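Uncharacterized protein (Bacteroides thetaiotaomicron, PDB 4LB8) is of unknown function but belongs to the DUF4848 family and is probably exported from the cytoplasm as a lipoprotein. Local coordinates at residues 172-177 and 276-281; 181-186 and 192-197; 238-243 and 261-266. All blocks are in the same frame, centred on the assembly; numbering follows the deposited sequence.

How the contacts relate
All three contacts belong to the strand-rich C-terminal part of the chain and reach the same antiparallel sheet. Contacts 1 and 2, with centres about 15 Å apart, meet directly: strands 171-175 and 179-188 are neighbours, A172 O lying 2.8 Å from L183 N and S174 N 2.9 Å from V181 O, both probable hydrogen bonds. Contact 3 is about 17 Å from contact 2, centre to centre, and touches it where I192 CD1 packs 3.9 Å from R261 C. Contacts 1 and 3 stay apart, about 11 Å between nearest atoms. No active site is known; a bound di(hydroxyethyl)ether, probably from the crystallisation liquor, lies about 4 Å from the side chain of F196 in contact 2.

Contact 1 (172-177 and 276-281); sequences AYSRQK and RGVPYD
V278 packs against S174 and Q176, bringing the loop between strands 268-275 and 284-289 against the end of strand 171-175. Strand 171-175 and the strand preceding the loop, 268-275, belong to different antiparallel sheets that face each other, consistent with a beta-sandwich; A172 packs on I271 and I273 of strand 268-275. The tight part is small and centred on one methyl group. V278 CG1 lies 3.4 Å from S174 OG and 3.7 Å from S174 CB. With CG1 anti to the backbone N (chi1 -180°), that methyl is the one laid on S174, and the other branch, V278 CG2, stands farther off, 4.1 Å from S174 O. V278 accounts for 64 of the 132 Å² buried between the segments, and it also rests on V181 of the next strand.

The hydroxyl of S174 is not lost to this apolar neighbour, because OG hydrogen-bonds to Q282 O farther along the same loop. The backbone N of V278 is bonded to S275 OG, which ties the loop back to the strand it leaves. Packing loosens toward solvent. Q176 is partly exposed, and its side chain and that of V278 cross obliquely, with a backbone separation of 7.2 Å between Q176 CA and V278 CA. The amide of Q176 looks elsewhere: OE1 is hydrogen-bonded to Q282 NE2, and NE2 makes a weak hydrogen bond to Q282 OE1 of the second subunit. A bend at chi2 (-61°) lets that amide turn aside and puts the aliphatic part of Q176 against the valine, Q176 CG lying 4.0 Å from V278 CG1.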
ATOM      1  N   ALA A 172       6.159   2.119 -11.849  1.00 34.43           N
ATOM      2  CA  ALA A 172       5.489   3.048 -10.944  1.00 33.97           C
ATOM      3  C   ALA A 172       4.018   2.783 -10.998  1.00 38.85           C
ATOM      4  O   ALA A 172       3.482   2.529 -12.084  1.00 38.82           O
ATOM      5  CB  ALA A 172       5.798   4.488 -11.308  1.00 34.82           C
ATOM      6  N   TYR A 173       3.365   2.754  -9.825  1.00 35.94           N
ATOM      7  CA  TYR A 173       1.943   2.478  -9.759  1.00 35.52           C
ATOM      8  C   TYR A 173       1.283   3.235  -8.631  1.00 40.35           C
ATOM      9  O   TYR A 173       1.938   3.705  -7.700  1.00 39.89           O
ATOM     10  CB  TYR A 173       1.667   0.948  -9.615  1.00 36.94           C
ATOM     11  CG  TYR A 173       2.256   0.314  -8.367  1.00 39.99           C
ATOM     12  CD1 TYR A 173       1.571   0.347  -7.150  1.00 41.64           C
ATOM     13  CD2 TYR A 173       3.501  -0.317  -8.398  1.00 41.71           C
ATOM     14  CE1 TYR A 173       2.125  -0.199  -5.989  1.00 41.60           C
ATOM     15  CE2 TYR A 173       4.055  -0.892  -7.246  1.00 42.73           C
ATOM     16  CZ  TYR A 173       3.369  -0.815  -6.038  1.00 52.04           C
ATOM     17  OH  TYR A 173       3.928  -1.350  -4.892  1.00 53.70           O
ATOM     18  N   SER A 174      -0.053   3.285  -8.696  1.00 37.48           N
ATOM     19  CA  SER A 174      -0.918   3.804  -7.665  1.00 35.99           C
ATOM     20  C   SER A 174      -2.234   3.063  -7.755  1.00 41.31           C
ATOM     21  O   SER A 174      -2.943   3.203  -8.746  1.00 41.84           O
ATOM     22  CB  SER A 174      -1.089   5.305  -7.791  1.00 37.72           C
ATOM     23  OG  SER A 174      -1.674   5.823  -6.608  1.00 43.14           O
ATOM     24  N   ARG A 175      -2.484   2.147  -6.807  1.00 38.94           N
ATOM     25  CA  ARG A 175      -3.753   1.423  -6.778  1.00 39.55           C
ATOM     26  C   ARG A 175      -4.593   2.022  -5.676  1.00 42.32           C
ATOM     27  O   ARG A 175      -4.213   1.971  -4.513  1.00 42.20           O
ATOM     28  CB  ARG A 175      -3.591  -0.091  -6.597  1.00 42.28           C
ATOM     29  CG  ARG A 175      -4.960  -0.806  -6.544  1.00 59.74           C
ATOM     30  CD  ARG A 175      -4.877  -2.287  -6.224  1.00 68.46           C
ATOM     31  NE  ARG A 175      -4.977  -2.487  -4.782  1.00 75.20           N
ATOM     32  CZ  ARG A 175      -3.954  -2.797  -4.002  1.00 88.00           C
ATOM     33  NH1 ARG A 175      -2.749  -3.001  -4.524  1.00 77.94           N
ATOM     34  NH2 ARG A 175      -4.127  -2.939  -2.704  1.00 75.95           N
ATOM     35  N   GLN A 176      -5.699   2.627  -6.041  1.00 38.47           N
ATOM     36  CA  GLN A 176      -6.562   3.248  -5.056  1.00 38.47           C
ATOM     37  C   GLN A 176      -7.785   2.347  -4.809  1.00 42.60           C
ATOM     38  O   GLN A 176      -7.771   1.191  -5.201  1.00 41.63           O
ATOM     39  CB  GLN A 176      -6.920   4.688  -5.495  1.00 40.04           C
ATOM     40  CG  GLN A 176      -5.700   5.626  -5.532  1.00 32.82           C
ATOM     41  CD  GLN A 176      -5.017   5.783  -4.179  1.00 52.07           C
ATOM     42  OE1 GLN A 176      -3.814   5.548  -4.051  1.00 41.40           O
ATOM     43  NE2 GLN A 176      -5.771   6.154  -3.130  1.00 47.06           N
ATOM     44  N   LYS A 177      -8.804   2.846  -4.116  1.00 42.69           N
ATOM     45  CA  LYS A 177      -9.955   2.038  -3.739  1.00 43.37           C
ATOM     46  C   LYS A 177     -10.753   1.493  -4.962  1.00 46.81           C
ATOM     47  O   LYS A 177     -11.219   0.355  -4.903  1.00 46.89           O
ATOM     48  CB  LYS A 177     -10.857   2.800  -2.739  1.00 45.88           C
ATOM     49  CG  LYS A 177     -11.792   3.834  -3.309  1.00 59.32           C
ATOM     50  CD  LYS A 177     -13.213   3.596  -2.816  1.00 66.34           C
ATOM     51  CE  LYS A 177     -14.241   4.353  -3.621  1.00 69.20           C
ATOM     52  NZ  LYS A 177     -14.147   5.818  -3.402  1.00 79.24           N
ATOM     53  N   ARG A 276      -6.589  10.744 -14.553  1.00 44.39           N
ATOM     54  CA  ARG A 276      -7.818  11.494 -14.289  1.00 45.31           C
ATOM     55  C   ARG A 276      -8.495  10.954 -13.000  1.00 49.13           C
ATOM     56  O   ARG A 276      -8.971  11.738 -12.184  1.00 48.71           O
ATOM     57  CB  ARG A 276      -8.756  11.373 -15.488  1.00 45.72           C
ATOM     58  CG  ARG A 276      -9.940  12.336 -15.480  1.00 53.94           C
ATOM     59  CD  ARG A 276     -10.723  12.224 -16.768  1.00 69.07           C
ATOM     60  NE  ARG A 276     -11.137  10.842 -17.037  1.00 87.62           N
ATOM     61  CZ  ARG A 276     -11.659  10.425 -18.187  1.00 97.16           C
ATOM     62  NH1 ARG A 276     -11.847  11.276 -19.186  1.00 85.04           N
ATOM     63  NH2 ARG A 276     -12.010   9.151 -18.341  1.00 74.70           N
ATOM     64  N   GLY A 277      -8.462   9.629 -12.814  1.00 45.45           N
ATOM     65  CA  GLY A 277      -9.028   8.955 -11.649  1.00 44.09           C
ATOM     66  C   GLY A 277      -8.146   8.904 -10.416  1.00 45.55           C
ATOM     67  O   GLY A 277      -8.680   8.810  -9.312  1.00 46.55           O
ATOM     68  N   VAL A 278      -6.793   8.907 -10.580  1.00 39.95           N
ATOM     69  CA  VAL A 278      -5.828   8.839  -9.470  1.00 38.12           C
ATOM     70  C   VAL A 278      -5.215  10.235  -9.303  1.00 42.22           C
ATOM     71  O   VAL A 278      -4.517  10.690 -10.187  1.00 43.68           O
ATOM     72  CB  VAL A 278      -4.774   7.699  -9.604  1.00 40.26           C
ATOM     73  CG1 VAL A 278      -3.822   7.695  -8.421  1.00 39.08           C
ATOM     74  CG2 VAL A 278      -5.452   6.336  -9.706  1.00 39.76           C
ATOM     75  N   PRO A 279      -5.523  10.962  -8.208  1.00 39.38           N
ATOM     76  CA  PRO A 279      -5.057  12.368  -8.090  1.00 40.18           C
ATOM     77  C   PRO A 279      -3.554  12.514  -7.881  1.00 43.69           C
ATOM     78  O   PRO A 279      -2.937  11.620  -7.327  1.00 43.64           O
ATOM     79  CB  PRO A 279      -5.825  12.888  -6.863  1.00 42.01           C
ATOM     80  CG  PRO A 279      -6.142  11.666  -6.083  1.00 44.41           C
ATOM     81  CD  PRO A 279      -6.403  10.590  -7.076  1.00 39.23           C
ATOM     82  N   TYR A 280      -2.985  13.660  -8.276  1.00 42.25           N
ATOM     83  CA  TYR A 280      -1.549  13.980  -8.202  1.00 43.28           C
ATOM     84  C   TYR A 280      -0.961  13.632  -6.820  1.00 51.05           C
ATOM     85  O   TYR A 280       0.093  13.013  -6.741  1.00 52.58           O
ATOM     86  CB  TYR A 280      -1.313  15.467  -8.563  1.00 44.86           C
ATOM     87  CG  TYR A 280       0.107  15.953  -8.364  1.00 44.66           C
ATOM     88  CD1 TYR A 280       1.095  15.696  -9.311  1.00 45.08           C
ATOM     89  CD2 TYR A 280       0.455  16.704  -7.247  1.00 45.80           C
ATOM     90  CE1 TYR A 280       2.403  16.153  -9.135  1.00 44.43           C
ATOM     91  CE2 TYR A 280       1.753  17.180  -7.068  1.00 47.03           C
ATOM     92  CZ  TYR A 280       2.725  16.899  -8.012  1.00 53.63           C
ATOM     93  OH  TYR A 280       4.007  17.348  -7.801  1.00 57.77           O
ATOM     94  N   ASP A 281      -1.670  13.964  -5.750  1.00 48.41           N
ATOM     95  CA  ASP A 281      -1.295  13.663  -4.365  1.00 47.76           C
ATOM     96  C   ASP A 281      -0.949  12.174  -4.186  1.00 46.66           C
ATOM     97  O   ASP A 281      -0.004  11.821  -3.467  1.00 44.96           O
ATOM     98  CB  ASP A 281      -2.492  14.059  -3.472  1.00 50.96           C
ATOM     99  CG  ASP A 281      -2.510  13.526  -2.074  1.00 74.16           C
ATOM    100  OD1 ASP A 281      -1.842  14.126  -1.209  1.00 78.55           O
ATOM    101  OD2 ASP A 281      -3.265  12.560  -1.818  1.00 84.74           O
TER

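Contact 2 (181-186 and 192-197)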
ATOM      1  N   VAL A 181      -3.430   2.954 -11.628  1.00 35.51           N
ATOM      2  CA  VAL A 181      -2.632   3.512 -12.721  1.00 35.36           C
ATOM      3  C   VAL A 181      -1.178   2.982 -12.606  1.00 37.41           C
ATOM      4  O   VAL A 181      -0.662   2.798 -11.514  1.00 36.61           O
ATOM      5  CB  VAL A 181      -2.732   5.064 -12.836  1.00 39.10           C
ATOM      6  CG1 VAL A 181      -2.066   5.776 -11.669  1.00 38.61           C
ATOM      7  CG2 VAL A 181      -2.207   5.565 -14.186  1.00 38.97           C
ATOM      8  N   GLY A 182      -0.563   2.711 -13.737  1.00 35.20           N
ATOM      9  CA  GLY A 182       0.812   2.245 -13.795  1.00 34.77           C
ATOM     10  C   GLY A 182       1.586   2.760 -14.994  1.00 39.49           C
ATOM     11  O   GLY A 182       1.002   3.122 -16.016  1.00 37.91           O
ATOM     12  N   LEU A 183       2.916   2.819 -14.836  1.00 36.41           N
ATOM     13  CA  LEU A 183       3.895   3.148 -15.858  1.00 36.08           C
ATOM     14  C   LEU A 183       5.059   2.160 -15.687  1.00 42.28           C
ATOM     15  O   LEU A 183       5.785   2.201 -14.682  1.00 40.37           O
ATOM     16  CB  LEU A 183       4.354   4.612 -15.805  1.00 35.53           C
ATOM     17  CG  LEU A 183       5.361   5.061 -16.893  1.00 37.03           C
ATOM     18  CD1 LEU A 183       4.871   4.765 -18.284  1.00 34.45           C
ATOM     19  CD2 LEU A 183       5.688   6.525 -16.733  1.00 38.84           C
ATOM     20  N   TYR A 184       5.166   1.227 -16.652  1.00 41.01           N
ATOM     21  CA  TYR A 184       6.141   0.153 -16.674  1.00 42.19           C
ATOM     22  C   TYR A 184       7.103   0.395 -17.826  1.00 42.89           C
ATOM     23  O   TYR A 184       6.659   0.636 -18.947  1.00 41.36           O
ATOM     24  CB  TYR A 184       5.422  -1.227 -16.748  1.00 46.15           C
ATOM     25  CG  TYR A 184       4.523  -1.427 -15.540  1.00 53.56           C
ATOM     26  CD1 TYR A 184       5.031  -1.940 -14.345  1.00 56.61           C
ATOM     27  CD2 TYR A 184       3.204  -0.958 -15.538  1.00 55.95           C
ATOM     28  CE1 TYR A 184       4.252  -1.996 -13.185  1.00 59.04           C
ATOM     29  CE2 TYR A 184       2.418  -1.008 -14.382  1.00 57.43           C
ATOM     30  CZ  TYR A 184       2.945  -1.533 -13.211  1.00 67.35           C
ATOM     31  OH  TYR A 184       2.173  -1.632 -12.080  1.00 70.32           O
ATOM     32  N   LEU A 185       8.426   0.379 -17.527  1.00 37.85           N
ATOM     33  CA  LEU A 185       9.501   0.597 -18.498  1.00 36.59           C
ATOM     34  C   LEU A 185      10.389  -0.609 -18.665  1.00 40.20           C
ATOM     35  O   LEU A 185      10.722  -1.290 -17.688  1.00 41.32           O
ATOM     36  CB  LEU A 185      10.384   1.802 -18.121  1.00 36.43           C
ATOM     37  CG  LEU A 185       9.705   3.168 -17.974  1.00 39.21           C
ATOM     38  CD1 LEU A 185      10.733   4.203 -17.622  1.00 39.16           C
ATOM     39  CD2 LEU A 185       8.900   3.564 -19.230  1.00 37.56           C
ATOM     40  N   SER A 186      10.804  -0.850 -19.915  1.00 35.26           N
ATOM     41  CA  SER A 186      11.716  -1.927 -20.314  1.00 35.32           C
ATOM     42  C   SER A 186      12.556  -1.419 -21.485  1.00 40.23           C
ATOM     43  O   SER A 186      12.236  -0.366 -22.031  1.00 40.75           O
ATOM     44  CB  SER A 186      10.968  -3.223 -20.642  1.00 36.64           C
ATOM     45  OG  SER A 186      10.077  -3.135 -21.744  1.00 43.83           O
ATOM     46  N   ILE A 192      13.483   2.111 -25.524  1.00 35.63           N
ATOM     47  CA  ILE A 192      12.729   2.058 -24.274  1.00 34.41           C
ATOM     48  C   ILE A 192      11.232   1.919 -24.595  1.00 37.85           C
ATOM     49  O   ILE A 192      10.674   2.741 -25.323  1.00 37.13           O
ATOM     50  CB  ILE A 192      13.048   3.294 -23.358  1.00 36.99           C
ATOM     51  CG1 ILE A 192      14.586   3.353 -23.050  1.00 36.78           C
ATOM     52  CG2 ILE A 192      12.244   3.211 -22.042  1.00 37.00           C
ATOM     53  CD1 ILE A 192      15.119   4.611 -22.513  1.00 36.66           C
ATOM     54  N   HIS A 193      10.603   0.864 -24.042  1.00 34.27           N
ATOM     55  CA  HIS A 193       9.191   0.524 -24.191  1.00 34.07           C
ATOM     56  C   HIS A 193       8.438   0.958 -22.948  1.00 42.19           C
ATOM     57  O   HIS A 193       8.896   0.680 -21.847  1.00 43.57           O
ATOM     58  CB  HIS A 193       9.048  -1.002 -24.377  1.00 34.68           C
ATOM     59  CG  HIS A 193       9.433  -1.503 -25.735  1.00 37.97           C
ATOM     60  ND1 HIS A 193      10.740  -1.476 -26.175  1.00 39.62           N
ATOM     61  CD2 HIS A 193       8.667  -2.083 -26.681  1.00 39.27           C
ATOM     62  CE1 HIS A 193      10.711  -1.984 -27.393  1.00 39.57           C
ATOM     63  NE2 HIS A 193       9.483  -2.370 -27.732  1.00 39.71           N
ATOM     64  N   ALA A 194       7.300   1.636 -23.096  1.00 38.90           N
ATOM     65  CA  ALA A 194       6.491   2.049 -21.955  1.00 38.35           C
ATOM     66  C   ALA A 194       5.130   1.415 -22.046  1.00 39.89           C
ATOM     67  O   ALA A 194       4.582   1.281 -23.148  1.00 40.44           O
ATOM     68  CB  ALA A 194       6.350   3.568 -21.912  1.00 39.72           C
ATOM     69  N   ASN A 195       4.593   1.031 -20.900  1.00 33.58           N
ATOM     70  CA  ASN A 195       3.261   0.485 -20.752  1.00 33.72           C
ATOM     71  C   ASN A 195       2.518   1.349 -19.708  1.00 37.97           C
ATOM     72  O   ASN A 195       2.952   1.454 -18.563  1.00 36.69           O
ATOM     73  CB  ASN A 195       3.306  -1.012 -20.369  1.00 34.04           C
ATOM     74  CG  ASN A 195       1.990  -1.781 -20.415  1.00 46.72           C
ATOM     75  OD1 ASN A 195       1.883  -2.875 -19.861  1.00 49.20           O
ATOM     76  ND2 ASN A 195       0.951  -1.253 -21.042  1.00 31.82           N
ATOM     77  N   PHE A 196       1.496   2.085 -20.176  1.00 35.55           N
ATOM     78  CA  PHE A 196       0.600   2.928 -19.386  1.00 34.33           C
ATOM     79  C   PHE A 196      -0.629   2.102 -19.163  1.00 38.64           C
ATOM     80  O   PHE A 196      -1.204   1.603 -20.134  1.00 37.60           O
ATOM     81  CB  PHE A 196       0.268   4.239 -20.103  1.00 35.93           C
ATOM     82  CG  PHE A 196       1.381   5.240 -20.290  1.00 37.30           C
ATOM     83  CD1 PHE A 196       2.238   5.157 -21.381  1.00 39.23           C
ATOM     84  CD2 PHE A 196       1.509   6.329 -19.436  1.00 39.91           C
ATOM     85  CE1 PHE A 196       3.240   6.115 -21.585  1.00 39.51           C
ATOM     86  CE2 PHE A 196       2.516   7.296 -19.646  1.00 41.54           C
ATOM     87  CZ  PHE A 196       3.370   7.182 -20.722  1.00 38.06           C
ATOM     88  N   THR A 197      -1.002   1.889 -17.888  1.00 37.45           N
ATOM     89  CA  THR A 197      -2.132   1.023 -17.530  1.00 38.27           C
ATOM     90  C   THR A 197      -3.149   1.710 -16.592  1.00 41.84           C
ATOM     91  O   THR A 197      -2.786   2.571 -15.787  1.00 40.06           O
ATOM     92  CB  THR A 197      -1.631  -0.295 -16.880  1.00 47.41           C
ATOM     93  OG1 THR A 197      -0.726   0.012 -15.824  1.00 53.44           O
ATOM     94  CG2 THR A 197      -0.963  -1.243 -17.873  1.00 43.97           C
TER
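L183 and F196 lie side by side and point the same way, with L183 CD1 set over the centre of the F196 ring. The methyl is 3.6 Å from the ring centroid and 9° off the ring normal, a CH-pi contact on one face. With L183 CG anti to the backbone N (chi1 -178°), the branch is carried across to the neighbouring strand. Replacing F196 by an alanine is likely to leave L183 CD1 without the ring face it rests on and to open a gap beside it. On the same face of the sheet L185 CD2 meets A194 CB at 3.7 Å, and V181 and L183 touch I273 of strand 268-275, so this face is directed into the protein.

The opposite face is polar and turned to the dimer partner. Here Y184 and T197 cross at about a right angle: T197 OG1 sits at the edge of the tyrosine ring, in its plane, 3.6 Å from Y184 CE2. Having no side chain, G182 lets the same T197 OG1 come within 3.4 Å of G182 CA. R151 of the second subunit makes a cation-pi interaction with Y184. S186 OG packs 3.5 Å from H193 CB, and its hydrogen bond goes to V119 O of the second subunit, whereas N195 ND2 bonds N254 OD1 and V255 O in its own chain.

Between the faces, six backbone hydrogen bonds join G182 with T197, Y184 with N195 and S186 with H193, two for each pair. Y184 N to N195 O, at 2.9 Å, is the straightest. Hydrogen-bonded and non-hydrogen-bonded pairs alternate without a bulge, the directions of the two segments differing by 164°, as is typical of a regular antiparallel beta hairpin, here in a sheet that appears to form one side of a beta-sandwich.

Contact 3 (238-243 and 261-266); sequences NKDGIP and RKLAQE
L263 reaches across to N238 and D240 through one methyl, CD1, which lies 3.5 Å from N238 ND2 and 4.1 Å from D240 OD2. D240 CB is equally near that methyl, at 4.1 Å. The leucine has CG beside its own backbone N, and its CD1 branch is then extended (chi2 169°), which carries the methyl to the far end of the side chain. N238 meets it at about a right angle, while D240 approaches at a slant. No hydrogen bond passes between the segments, and only 98 Å² is buried between them, all three residues being exposed.

The conformation of N238 follows from its other bond. Its CG is anti to the backbone N (chi1 -176°), which swings the amide forward over the following residues, and OD1 accepts the N-H of D240 at 3.0 Å with an angle of 162°. The donor stands above the carbonyl plane rather than within it. This is an Asx turn, and it overlaps a type II beta turn from K239 to I242, closed by I242 N to K239 O at 3.1 Å, with G241 taking the positive phi of its third position. Together they make the bend linking strands 235-238 and 244-247. With OD1 engaged in the turn, the amide is probably held in this rotation, ND2 toward the leucine methyl.

D240 also has its CG anti to the backbone N, but it is held from outside the turn: its OD1 hydrogen-bonds to G221 N, leaving OD2 as the carboxylate oxygen nearer L263. The backbone of L263 is bonded to G221 as well, so one glycine ties both sides of the contact.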
ATOM      1  N   ASN A 238      16.013  15.317 -27.341  1.00 43.35           N
ATOM      2  CA  ASN A 238      16.932  15.160 -26.216  1.00 42.04           C
ATOM      3  C   ASN A 238      16.297  15.670 -24.910  1.00 44.35           C
ATOM      4  O   ASN A 238      15.838  16.805 -24.853  1.00 44.95           O
ATOM      5  CB  ASN A 238      18.262  15.895 -26.513  1.00 42.76           C
ATOM      6  CG  ASN A 238      19.336  15.725 -25.461  1.00 52.30           C
ATOM      7  OD1 ASN A 238      19.217  16.159 -24.302  1.00 44.91           O
ATOM      8  ND2 ASN A 238      20.414  15.099 -25.847  1.00 43.94           N
ATOM      9  N   LYS A 239      16.279  14.822 -23.866  1.00 39.61           N
ATOM     10  CA  LYS A 239      15.783  15.148 -22.524  1.00 37.91           C
ATOM     11  C   LYS A 239      16.820  14.714 -21.476  1.00 43.67           C
ATOM     12  O   LYS A 239      16.455  14.344 -20.358  1.00 41.92           O
ATOM     13  CB  LYS A 239      14.404  14.505 -22.271  1.00 36.36           C
ATOM     14  CG  LYS A 239      13.290  15.058 -23.177  1.00 41.30           C
ATOM     15  CD  LYS A 239      12.943  16.510 -22.850  1.00 44.22           C
ATOM     16  CE  LYS A 239      11.864  17.070 -23.715  1.00 49.96           C
ATOM     17  NZ  LYS A 239      11.613  18.496 -23.388  1.00 61.57           N
ATOM     18  N   ASP A 240      18.125  14.774 -21.841  1.00 44.13           N
ATOM     19  CA  ASP A 240      19.246  14.359 -20.977  1.00 45.99           C
ATOM     20  C   ASP A 240      19.360  15.312 -19.788  1.00 53.79           C
ATOM     21  O   ASP A 240      19.868  16.439 -19.931  1.00 56.71           O
ATOM     22  CB  ASP A 240      20.568  14.304 -21.778  1.00 48.75           C
ATOM     23  CG  ASP A 240      21.725  13.557 -21.127  1.00 58.99           C
ATOM     24  OD1 ASP A 240      21.647  13.272 -19.905  1.00 58.31           O
ATOM     25  OD2 ASP A 240      22.716  13.265 -21.837  1.00 66.99           O
ATOM     26  N   GLY A 241      18.841  14.858 -18.645  1.00 48.71           N
ATOM     27  CA  GLY A 241      18.772  15.627 -17.414  1.00 48.91           C
ATOM     28  C   GLY A 241      17.810  16.797 -17.517  1.00 55.06           C
ATOM     29  O   GLY A 241      18.029  17.832 -16.886  1.00 57.78           O
ATOM     30  N   ILE A 242      16.752  16.659 -18.338  1.00 49.96           N
ATOM     31  CA  ILE A 242      15.739  17.697 -18.547  1.00 48.89           C
ATOM     32  C   ILE A 242      14.406  17.167 -18.039  1.00 51.74           C
ATOM     33  O   ILE A 242      13.817  16.273 -18.667  1.00 49.31           O
ATOM     34  CB  ILE A 242      15.635  18.188 -20.015  1.00 51.90           C
ATOM     35  CG1 ILE A 242      16.959  18.788 -20.523  1.00 53.10           C
ATOM     36  CG2 ILE A 242      14.482  19.192 -20.170  1.00 52.81           C
ATOM     37  CD1 ILE A 242      17.108  18.775 -22.077  1.00 57.27           C
ATOM     38  N   PRO A 243      13.917  17.691 -16.887  1.00 49.79           N
ATOM     39  CA  PRO A 243      12.609  17.244 -16.381  1.00 47.94           C
ATOM     40  C   PRO A 243      11.517  17.679 -17.350  1.00 49.55           C
ATOM     41  O   PRO A 243      11.617  18.763 -17.948  1.00 51.36           O
ATOM     42  CB  PRO A 243      12.491  17.948 -15.017  1.00 50.23           C
ATOM     43  CG  PRO A 243      13.860  18.444 -14.697  1.00 55.99           C
ATOM     44  CD  PRO A 243      14.468  18.756 -16.029  1.00 52.64           C
ATOM     45  N   ARG A 261      14.818   6.531 -26.302  1.00 41.52           N
ATOM     46  CA  ARG A 261      16.046   5.770 -26.521  1.00 41.81           C
ATOM     47  C   ARG A 261      17.097   6.163 -25.515  1.00 46.01           C
ATOM     48  O   ARG A 261      17.078   7.293 -25.020  1.00 46.33           O
ATOM     49  CB  ARG A 261      16.629   6.038 -27.921  1.00 42.96           C
ATOM     50  CG  ARG A 261      15.966   5.339 -29.079  1.00 53.25           C
ATOM     51  CD  ARG A 261      16.782   5.463 -30.358  1.00 62.52           C
ATOM     52  NE  ARG A 261      17.004   6.853 -30.780  1.00 70.38           N
ATOM     53  CZ  ARG A 261      17.461   7.210 -31.979  1.00 78.54           C
ATOM     54  NH1 ARG A 261      17.702   6.291 -32.905  1.00 62.93           N
ATOM     55  NH2 ARG A 261      17.648   8.491 -32.271  1.00 60.77           N
ATOM     56  N   LYS A 262      18.070   5.275 -25.294  1.00 42.06           N
ATOM     57  CA  LYS A 262      19.253   5.541 -24.490  1.00 42.19           C
ATOM     58  C   LYS A 262      20.331   6.261 -25.352  1.00 50.55           C
ATOM     59  O   LYS A 262      20.633   5.841 -26.483  1.00 49.39           O
ATOM     60  CB  LYS A 262      19.820   4.236 -23.930  1.00 42.78           C
ATOM     61  CG  LYS A 262      18.973   3.578 -22.850  1.00 45.72           C
ATOM     62  CD  LYS A 262      19.565   2.235 -22.447  1.00 49.09           C
ATOM     63  CE  LYS A 262      20.943   2.363 -21.842  1.00 48.63           C
ATOM     64  NZ  LYS A 262      21.509   1.049 -21.464  1.00 56.11           N
ATOM     65  N   LEU A 263      20.907   7.334 -24.798  1.00 50.68           N
ATOM     66  CA  LEU A 263      21.982   8.100 -25.418  1.00 53.08           C
ATOM     67  C   LEU A 263      23.331   7.622 -24.910  1.00 60.62           C
ATOM     68  O   LEU A 263      24.347   7.830 -25.565  1.00 63.75           O
ATOM     69  CB  LEU A 263      21.843   9.606 -25.111  1.00 54.12           C
ATOM     70  CG  LEU A 263      20.609  10.344 -25.591  1.00 58.76           C
ATOM     71  CD1 LEU A 263      20.561  11.713 -24.968  1.00 60.22           C
ATOM     72  CD2 LEU A 263      20.595  10.480 -27.107  1.00 60.82           C
ATOM     73  N   ALA A 264      23.345   7.024 -23.719  1.00 57.73           N
ATOM     74  CA  ALA A 264      24.548   6.548 -23.051  1.00 58.56           C
ATOM     75  C   ALA A 264      24.435   5.063 -22.640  1.00 59.88           C
ATOM     76  O   ALA A 264      23.468   4.382 -22.988  1.00 57.32           O
ATOM     77  CB  ALA A 264      24.810   7.417 -21.820  1.00 59.94           C
ATOM     78  N   GLN A 265      25.440   4.579 -21.900  1.00 57.57           N
ATOM     79  CA  GLN A 265      25.518   3.220 -21.376  1.00 57.64           C
ATOM     80  C   GLN A 265      24.408   2.980 -20.338  1.00 58.11           C
ATOM     81  O   GLN A 265      23.858   1.879 -20.283  1.00 57.45           O
ATOM     82  CB  GLN A 265      26.907   2.983 -20.767  1.00 60.98           C
ATOM     83  CG  GLN A 265      27.221   1.526 -20.428  1.00 90.48           C
ATOM     84  CD  GLN A 265      28.496   1.423 -19.621  1.00123.60           C
ATOM     85  OE1 GLN A 265      29.604   1.657 -20.122  1.00119.94           O
ATOM     86  NE2 GLN A 265      28.364   1.084 -18.344  1.00120.99           N
ATOM     87  N   GLU A 266      24.071   4.010 -19.541  1.00 52.32           N
ATOM     88  CA  GLU A 266      23.022   3.904 -18.526  1.00 50.89           C
ATOM     89  C   GLU A 266      22.036   5.061 -18.583  1.00 50.88           C
ATOM     90  O   GLU A 266      22.418   6.234 -18.712  1.00 49.57           O
ATOM     91  CB  GLU A 266      23.614   3.819 -17.117  1.00 53.42           C
ATOM     92  CG  GLU A 266      24.220   2.463 -16.788  1.00 73.27           C
ATOM     93  CD  GLU A 266      25.531   2.512 -16.027  1.00108.48           C
ATOM     94  OE1 GLU A 266      25.597   3.220 -14.993  1.00108.26           O
ATOM     95  OE2 GLU A 266      26.489   1.823 -16.451  1.00106.33           O
TER